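Local coordinates for uncharacterized protein (Uncultured organism, PDB 5IBZ) that binds acetylphosphate in a buried pocket and, as a member of the putative cyclase family, may have arylformamidase activity, at residues B[10-14]-B[231-235]; B[55-59]-B[110-114]; B[115-119]-B[311-315]. All blocks are in the same frame, centred on the assembly; numbering follows the deposited sequence.

The three contacts tie distant parts of one chain together, running from the surface to the ligand pocket. Contact 1 holds the N-terminal tail on the start of helix 233-239; contact 2 is nested within the long loop it closes, their centres about 27 Å apart. Contact 3 opens just after contact 2 closes, and its segments alternate with those of contact 1, about 22 Å away between centres. Contacts 2 and 3, with centres about 15 Å apart, share the large mixed sheet through the neighbouring strands 113-115 and 314-316, and Trp-114 O lies 3.0 Å from Ser-315 N. Both also touch the second subunit, so pocket and subunit interface are built together.

Contact 1: B[10-14]-B[231-235]; sequences ALHPH and SDTVP
At the start of helix 233-239, the N-terminal tail is fastened to the chain by His-12, whose imidazole reaches across to the backbone of Ser-231. Its NE2 carries the proton and gives it to Ser-231 O in a short, nearly straight bond of 2.7 Å, with an N-H...O angle of 167°. The oxygen lies almost in the imidazole plane, as a ring N-H requires, whereas NE2 itself stands well above the plane of the carbonyl. That tilt suits an acceptor with two donors: Val-234 N, at 3.2 Å, reaches the same Ser-231 O from the opposite face. One oxygen thus closes the turn leading into the helix and also receives the tail.

CG of His-12 is anti to its own carbonyl carbon (chi1 -65°), which sends the ring out toward the helix. There Pro-235 crosses it at about a right angle. Pro-235 CG lies 4.0 Å from the centroid of the His-12 ring, an off-centre CH-pi contact, while Pro-235 CD comes to 3.5 Å from His-12 NE2. A proline fits early in a helix, where the missing N-H costs little, and its stiff ring offers a fixed hydrocarbon surface. Val-234 adds a second apolar contact, its CB 3.7 Å from His-12 CD2. Histidine suits the place because one flat group supplies both a donor and a surface for packing. Nearer the terminus the small Ser-231 side chain packs directly on the tail's backbone, its CB 3.3 Å from Ala-10 O.

Asn-270, on helix 266-275, takes the backbone N-H of His-12 through OD1 and also touches Val-234. Here, in a surface contact, an extended tail is docked on the first turn of a helix by a side-chain-to-main-chain hydrogen bond and a histidine-proline CH-pi contact.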
loop_
_atom_site.group_PDB
_atom_site.type_symbol
_atom_site.label_atom_id
_atom_site.label_comp_id
_atom_site.label_asym_id
_atom_site.label_seq_id
_atom_site.Cartn_x
_atom_site.Cartn_y
_atom_site.Cartn_z
ATOM N N ALA B 10 9.600 -31.553 -19.063
ATOM C CA ALA B 10 8.663 -32.668 -19.039
ATOM C C ALA B 10 7.704 -32.523 -17.870
ATOM O O ALA B 10 8.109 -32.588 -16.707
ATOM C CB ALA B 10 9.401 -34.000 -18.951
ATOM N N LEU B 11 6.433 -32.305 -18.192
ATOM C CA LEU B 11 5.361 -32.364 -17.204
ATOM C C LEU B 11 5.034 -33.833 -16.967
ATOM O O LEU B 11 4.745 -34.572 -17.915
ATOM C CB LEU B 11 4.125 -31.602 -17.696
ATOM C CG LEU B 11 2.925 -31.544 -16.737
ATOM C CD1 LEU B 11 3.176 -30.528 -15.629
ATOM C CD2 LEU B 11 1.640 -31.220 -17.497
ATOM N N HIS B 12 5.106 -34.268 -15.714
ATOM C CA HIS B 12 4.778 -35.652 -15.384
ATOM C C HIS B 12 3.268 -35.850 -15.432
ATOM O O HIS B 12 2.522 -35.062 -14.846
ATOM C CB HIS B 12 5.337 -36.027 -14.010
ATOM C CG HIS B 12 6.833 -36.013 -13.971
ATOM N ND1 HIS B 12 7.598 -37.063 -14.435
ATOM C CD2 HIS B 12 7.706 -35.053 -13.578
ATOM C CE1 HIS B 12 8.879 -36.760 -14.308
ATOM N NE2 HIS B 12 8.972 -35.546 -13.788
ATOM N N PRO B 13 2.808 -36.892 -16.149
ATOM C CA PRO B 13 1.356 -37.056 -16.219
ATOM C C PRO B 13 0.735 -37.237 -14.844
ATOM O O PRO B 13 1.201 -38.038 -14.038
ATOM C CB PRO B 13 1.181 -38.319 -17.067
ATOM C CG PRO B 13 2.441 -38.429 -17.862
ATOM C CD PRO B 13 3.519 -37.884 -16.982
ATOM N N HIS B 14 -0.317 -36.474 -14.595
ATOM C CA HIS B 14 -1.034 -36.539 -13.340
ATOM C C HIS B 14 -1.350 -37.962 -12.903
ATOM O O HIS B 14 -1.120 -38.316 -11.756
ATOM C CB HIS B 14 -2.343 -35.759 -13.432
ATOM C CG HIS B 14 -3.163 -35.841 -12.187
ATOM N ND1 HIS B 14 -4.158 -36.779 -12.007
ATOM C CD2 HIS B 14 -3.115 -35.120 -11.045
ATOM C CE1 HIS B 14 -4.698 -36.620 -10.814
ATOM N NE2 HIS B 14 -4.083 -35.618 -10.209
ATOM N N SER B 231 12.928 -31.290 -14.205
ATOM C CA SER B 231 11.751 -32.148 -14.146
ATOM C C SER B 231 12.015 -33.517 -13.505
ATOM O O SER B 231 11.102 -34.090 -12.913
ATOM C CB SER B 231 11.171 -32.348 -15.544
ATOM O OG SER B 231 12.113 -32.995 -16.370
ATOM N N ASP B 232 13.227 -34.063 -13.606
ATOM C CA ASP B 232 13.433 -35.409 -13.071
ATOM C C ASP B 232 13.657 -35.397 -11.557
ATOM O O ASP B 232 13.823 -36.456 -10.948
ATOM C CB ASP B 232 14.572 -36.143 -13.834
ATOM C CG ASP B 232 15.964 -35.932 -13.255
ATOM O OD1 ASP B 232 16.211 -34.978 -12.490
ATOM O OD2 ASP B 232 16.840 -36.749 -13.618
ATOM N N THR B 233 13.576 -34.225 -10.925
ATOM C CA THR B 233 13.585 -34.180 -9.466
ATOM C C THR B 233 12.190 -34.457 -8.882
ATOM O O THR B 233 12.055 -34.778 -7.705
ATOM C CB THR B 233 14.099 -32.824 -8.924
ATOM O OG1 THR B 233 13.156 -31.782 -9.214
ATOM C CG2 THR B 233 15.490 -32.486 -9.504
ATOM N N VAL B 234 11.148 -34.361 -9.704
ATOM C CA VAL B 234 9.781 -34.432 -9.188
ATOM C C VAL B 234 9.425 -35.845 -8.663
ATOM O O VAL B 234 8.879 -35.970 -7.554
ATOM C CB VAL B 234 8.780 -33.941 -10.251
ATOM C CG1 VAL B 234 7.357 -34.249 -9.835
ATOM C CG2 VAL B 234 8.921 -32.424 -10.446
ATOM N N PRO B 235 9.742 -36.905 -9.420
ATOM C CA PRO B 235 9.415 -38.212 -8.842
ATOM C C PRO B 235 10.205 -38.467 -7.550
ATOM O O PRO B 235 9.698 -39.116 -6.630
ATOM C CB PRO B 235 9.806 -39.191 -9.943
ATOM C CG PRO B 235 9.744 -38.403 -11.212
ATOM C CD PRO B 235 10.208 -37.014 -10.809
#

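Contact 2: B[55-59]-B[110-114]; sequences LAIPI and GSTQW
Thr-112 lies over the backbone of Ala-56, its CB and CG2 against Ala-56 CA and its hydroxyl aimed at the next peptide. Thr-112 OG1 accepts the N-H of Ile-57 at 2.9 Å, nearly straight at 165°. The hydroxyl sits beside its own backbone N, anti to the carbonyl carbon (chi1 -58°), while the methyl turns the other way, its CG2 3.9 Å from Leu-55 O. A second bond joins Thr-112 OG1 to Ile-282 O, so this one hydroxyl ties two other parts of the chain together. Threonine suits the spot: it brings an oxygen for a loop N-H and a methyl that packs on the backbone of Leu-55 and Ala-56. The backbone N of Thr-112, by contrast, is buried here with no partner in the model.

Ser-111 works through water. Its OG is bonded to two waters: one donates to Ile-57 O at 2.7 Å, the other to Pro-58 O at 2.8 Å. Two successive carbonyls of the irregular 55-59 loop are thereby linked through water to one hydroxyl. Around that hydroxyl the branched residues close in, with Ile-57 CG1 3.6 Å and Ile-59 CG1 3.7 Å from Ser-111 OG. Farther along, the Gln-113 side chain folds back on the backbone two residues earlier, its NE2 donating to Ser-111 O at 2.9 Å, in the carbonyl plane.

The 55-59 loop also meets the second subunit, where Ile-59 packs on Ile-309 and Pro-58 on Pro-310 of that neighbour. Ser-111 also touches Met-106 of strand 97-107. The contact therefore joins the loop leaving strand 52-54, at one margin of the mixed sheet, to the residues entering strand 113-115, which runs between strands 278-281 and 314-316.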
loop_
_atom_site.group_PDB
_atom_site.type_symbol
_atom_site.label_atom_id
_atom_site.label_comp_id
_atom_site.label_asym_id
_atom_site.label_seq_id
_atom_site.Cartn_x
_atom_site.Cartn_y
_atom_site.Cartn_z
ATOM N N LEU B 55 17.217 -17.691 7.610
ATOM C CA LEU B 55 17.360 -17.998 6.196
ATOM C C LEU B 55 16.558 -17.023 5.343
ATOM O O LEU B 55 16.159 -17.347 4.226
ATOM C CB LEU B 55 16.922 -19.450 5.912
ATOM C CG LEU B 55 17.482 -20.481 6.903
ATOM C CD1 LEU B 55 17.022 -21.878 6.491
ATOM C CD2 LEU B 55 18.992 -20.449 6.962
ATOM N N ALA B 56 16.331 -15.830 5.870
ATOM C CA ALA B 56 15.627 -14.788 5.131
ATOM C C ALA B 56 16.555 -13.741 4.534
ATOM O O ALA B 56 17.595 -13.410 5.106
ATOM C CB ALA B 56 14.617 -14.103 6.037
ATOM N N ILE B 57 16.140 -13.195 3.405
ATOM C CA ILE B 57 16.714 -11.934 2.926
ATOM C C ILE B 57 16.003 -10.777 3.628
ATOM O O ILE B 57 14.884 -10.924 4.133
ATOM C CB ILE B 57 16.608 -11.769 1.401
ATOM C CG1 ILE B 57 15.160 -11.775 0.903
ATOM C CG2 ILE B 57 17.419 -12.833 0.707
ATOM C CD1 ILE B 57 15.002 -11.096 -0.468
ATOM N N PRO B 58 16.646 -9.611 3.650
ATOM C CA PRO B 58 15.947 -8.472 4.253
ATOM C C PRO B 58 14.729 -8.064 3.451
ATOM O O PRO B 58 14.793 -8.023 2.202
ATOM C CB PRO B 58 17.004 -7.362 4.264
ATOM C CG PRO B 58 18.035 -7.779 3.281
ATOM C CD PRO B 58 18.017 -9.291 3.253
ATOM N N ILE B 59 13.642 -7.772 4.161
ATOM C CA ILE B 59 12.453 -7.182 3.549
ATOM C C ILE B 59 12.691 -5.688 3.410
ATOM O O ILE B 59 12.636 -4.939 4.394
ATOM C CB ILE B 59 11.197 -7.440 4.360
ATOM C CG1 ILE B 59 10.955 -8.958 4.478
ATOM C CG2 ILE B 59 9.993 -6.735 3.728
ATOM C CD1 ILE B 59 9.739 -9.362 5.240
ATOM N N GLY B 110 6.927 -11.513 -2.618
ATOM C CA GLY B 110 7.904 -10.472 -2.883
ATOM C C GLY B 110 9.233 -10.582 -2.157
ATOM O O GLY B 110 10.086 -9.728 -2.340
ATOM N N SER B 111 9.408 -11.628 -1.357
ATOM C CA SER B 111 10.604 -11.793 -0.537
ATOM C C SER B 111 10.798 -13.282 -0.239
ATOM O O SER B 111 10.219 -14.125 -0.910
ATOM C CB SER B 111 10.493 -10.971 0.753
ATOM O OG SER B 111 11.743 -10.847 1.411
ATOM N N THR B 112 11.612 -13.622 0.758
ATOM C CA THR B 112 11.652 -14.989 1.268
ATOM C C THR B 112 10.215 -15.451 1.503
ATOM O O THR B 112 9.436 -14.752 2.141
ATOM C CB THR B 112 12.474 -15.060 2.560
ATOM O OG1 THR B 112 13.802 -14.571 2.294
ATOM C CG2 THR B 112 12.506 -16.464 3.100
ATOM N N GLN B 113 9.865 -16.623 0.984
ATOM C CA GLN B 113 8.458 -16.995 0.904
ATOM C C GLN B 113 8.204 -18.486 0.908
ATOM O O GLN B 113 9.072 -19.283 0.523
ATOM C CB GLN B 113 7.840 -16.408 -0.377
ATOM C CG GLN B 113 8.324 -17.089 -1.665
ATOM C CD GLN B 113 7.979 -16.293 -2.901
ATOM O OE1 GLN B 113 7.069 -16.619 -3.655
ATOM N NE2 GLN B 113 8.678 -15.207 -3.076
ATOM N N TRP B 114 6.988 -18.829 1.322
ATOM C CA TRP B 114 6.324 -20.079 0.924
ATOM C C TRP B 114 5.236 -19.723 -0.072
ATOM O O TRP B 114 4.540 -18.715 0.098
ATOM C CB TRP B 114 5.651 -20.811 2.077
ATOM C CG TRP B 114 6.520 -21.586 2.973
ATOM C CD1 TRP B 114 6.672 -21.384 4.302
ATOM C CD2 TRP B 114 7.330 -22.722 2.645
ATOM N NE1 TRP B 114 7.525 -22.317 4.833
ATOM C CE2 TRP B 114 7.948 -23.151 3.840
ATOM C CE3 TRP B 114 7.602 -23.408 1.472
ATOM C CZ2 TRP B 114 8.824 -24.215 3.883
ATOM C CZ3 TRP B 114 8.455 -24.486 1.518
ATOM C CH2 TRP B 114 9.069 -24.874 2.717
HETATM O O HOH W 1 12.381 -11.976 3.989
HETATM O O HOH W 2 12.763 -8.551 0.323
#

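Contact 3: B[115-119]-B[311-315]; sequences DALSH and GAVGS. With UVW (acetylphosphate), chain F.
His-119 packs its CB against Val-313 O, 3.4 Å away, and holds the acetylphosphate through its ring. His-119 NE2 donates to O1P of the acetylphosphate at 2.6 Å, with an N-H...O angle of 155°, and the phosphate lies at the ring edge. CG of His-119 is anti to the backbone N (chi1 173°), which carries the imidazole away from Val-313 and into the pocket. Asp-115 OD1 lies over one face of the His-119 ring, offset toward its rim, while Asp-115 OD2 stands 3.8 Å from the ligand's O2P. Arg-69 and His-268 complete the hydrogen bonds to the acetylphosphate.

Behind this first shell, the backbone sets both residues. Ala-116 N donates to Val-313 O at 2.9 Å. A type I turn from Ala-116 to His-119, closed by His-119 N on Ala-116 O at 3.0 Å, then brings the histidine back beside Asp-115. Asp-115 and Gly-314 form an antiparallel non-hydrogen-bonded pair with CA atoms only 4.2 Å apart. Glycine fits this position because a CB would point to the same face as the Asp-115 side chain and press on Asp-115 CA. Val-313 packs against the flank of the turn, its CG1 3.4 Å from Ser-118 OG, a hydroxyl bonded in turn to Leu-146 O.

The second subunit supplies the outer layer: its Ala-100 O is bonded to His-119 ND1, and its Asp-102 holds Val-313 N. Thr-112, Asp-115 and His-119 keep the spacing of the HxGTHxDxPxH signature of the cyclase family, but Ser-111, Gln-113 and Leu-117 stand at its glycine, second histidine and proline, so the match is partial. The result is a ligand pocket at the subunit interface, formed where a sheet strand passes into a type I turn, and probably the active site.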
loop_
_atom_site.group_PDB
_atom_site.type_symbol
_atom_site.label_atom_id
_atom_site.label_comp_id
_atom_site.label_asym_id
_atom_site.label_seq_id
_atom_site.Cartn_x
_atom_site.Cartn_y
_atom_site.Cartn_z
ATOM N N ASP B 115 5.071 -20.582 -1.066
ATOM C CA ASP B 115 3.936 -20.517 -1.976
ATOM C C ASP B 115 2.953 -21.577 -1.568
ATOM O O ASP B 115 3.324 -22.738 -1.394
ATOM C CB ASP B 115 4.384 -20.727 -3.409
ATOM C CG ASP B 115 5.407 -19.690 -3.845
ATOM O OD1 ASP B 115 5.422 -18.576 -3.266
ATOM O OD2 ASP B 115 6.212 -20.001 -4.750
ATOM N N ALA B 116 1.700 -21.181 -1.362
ATOM C CA ALA B 116 0.631 -22.129 -1.022
ATOM C C ALA B 116 0.247 -22.971 -2.221
ATOM O O ALA B 116 0.620 -22.670 -3.357
ATOM C CB ALA B 116 -0.580 -21.387 -0.516
ATOM N N LEU B 117 -0.539 -24.008 -1.969
ATOM C CA LEU B 117 -1.001 -24.856 -3.067
ATOM C C LEU B 117 -2.011 -24.108 -3.953
ATOM O O LEU B 117 -2.313 -24.541 -5.059
ATOM C CB LEU B 117 -1.611 -26.144 -2.517
ATOM C CG LEU B 117 -0.707 -26.914 -1.568
ATOM C CD1 LEU B 117 -1.394 -28.205 -1.157
ATOM C CD2 LEU B 117 0.675 -27.202 -2.176
ATOM N N SER B 118 -2.541 -22.995 -3.454
ATOM C CA SER B 118 -3.399 -22.120 -4.253
ATOM C C SER B 118 -2.620 -21.184 -5.172
ATOM O O SER B 118 -3.215 -20.420 -5.920
ATOM C CB SER B 118 -4.296 -21.288 -3.331
ATOM O OG SER B 118 -3.546 -20.737 -2.253
ATOM N N HIS B 119 -1.286 -21.207 -5.114
ATOM C CA HIS B 119 -0.474 -20.287 -5.917
ATOM C C HIS B 119 -0.326 -20.696 -7.386
ATOM O O HIS B 119 -0.126 -19.833 -8.236
ATOM C CB HIS B 119 0.931 -20.133 -5.300
ATOM C CG HIS B 119 1.884 -19.337 -6.133
ATOM N ND1 HIS B 119 1.643 -18.029 -6.498
ATOM C CD2 HIS B 119 3.085 -19.659 -6.669
ATOM C CE1 HIS B 119 2.651 -17.584 -7.227
ATOM N NE2 HIS B 119 3.541 -18.556 -7.345
ATOM N N GLY B 311 -6.974 -16.927 3.238
ATOM C CA GLY B 311 -7.251 -16.684 1.831
ATOM C C GLY B 311 -6.056 -16.251 1.012
ATOM O O GLY B 311 -6.200 -15.976 -0.178
ATOM N N ALA B 312 -4.874 -16.204 1.619
ATOM C CA ALA B 312 -3.673 -15.844 0.874
ATOM C C ALA B 312 -3.078 -17.059 0.172
ATOM O O ALA B 312 -3.262 -18.204 0.613
ATOM C CB ALA B 312 -2.634 -15.206 1.797
ATOM N N VAL B 313 -2.341 -16.790 -0.906
ATOM C CA VAL B 313 -1.779 -17.864 -1.710
ATOM C C VAL B 313 -0.270 -18.035 -1.473
ATOM O O VAL B 313 0.416 -18.730 -2.228
ATOM C CB VAL B 313 -2.067 -17.655 -3.217
ATOM C CG1 VAL B 313 -3.551 -17.576 -3.451
ATOM C CG2 VAL B 313 -1.385 -16.427 -3.766
ATOM N N GLY B 314 0.218 -17.467 -0.373
ATOM C CA GLY B 314 1.595 -17.636 0.065
ATOM C C GLY B 314 1.846 -16.700 1.225
ATOM O O GLY B 314 0.945 -16.002 1.676
ATOM N N SER B 315 3.081 -16.649 1.691
ATOM C CA SER B 315 3.425 -15.814 2.824
ATOM C C SER B 315 4.901 -15.498 2.857
ATOM O O SER B 315 5.707 -16.358 2.513
ATOM C CB SER B 315 3.077 -16.528 4.116
ATOM O OG SER B 315 3.436 -15.745 5.234
HETATM C C1 UVW F . 7.335 -16.904 -11.215
HETATM O O1 UVW F . 6.701 -15.965 -10.874
HETATM C C1M UVW F . 7.861 -16.995 -12.646
HETATM O O2 UVW F . 7.621 -17.944 -10.327
HETATM P P UVW F . 6.992 -18.038 -8.810
HETATM O O1P UVW F . 5.504 -17.779 -8.820
HETATM O O2P UVW F . 7.289 -19.441 -8.331
HETATM O O3P UVW F . 7.642 -17.048 -7.878
#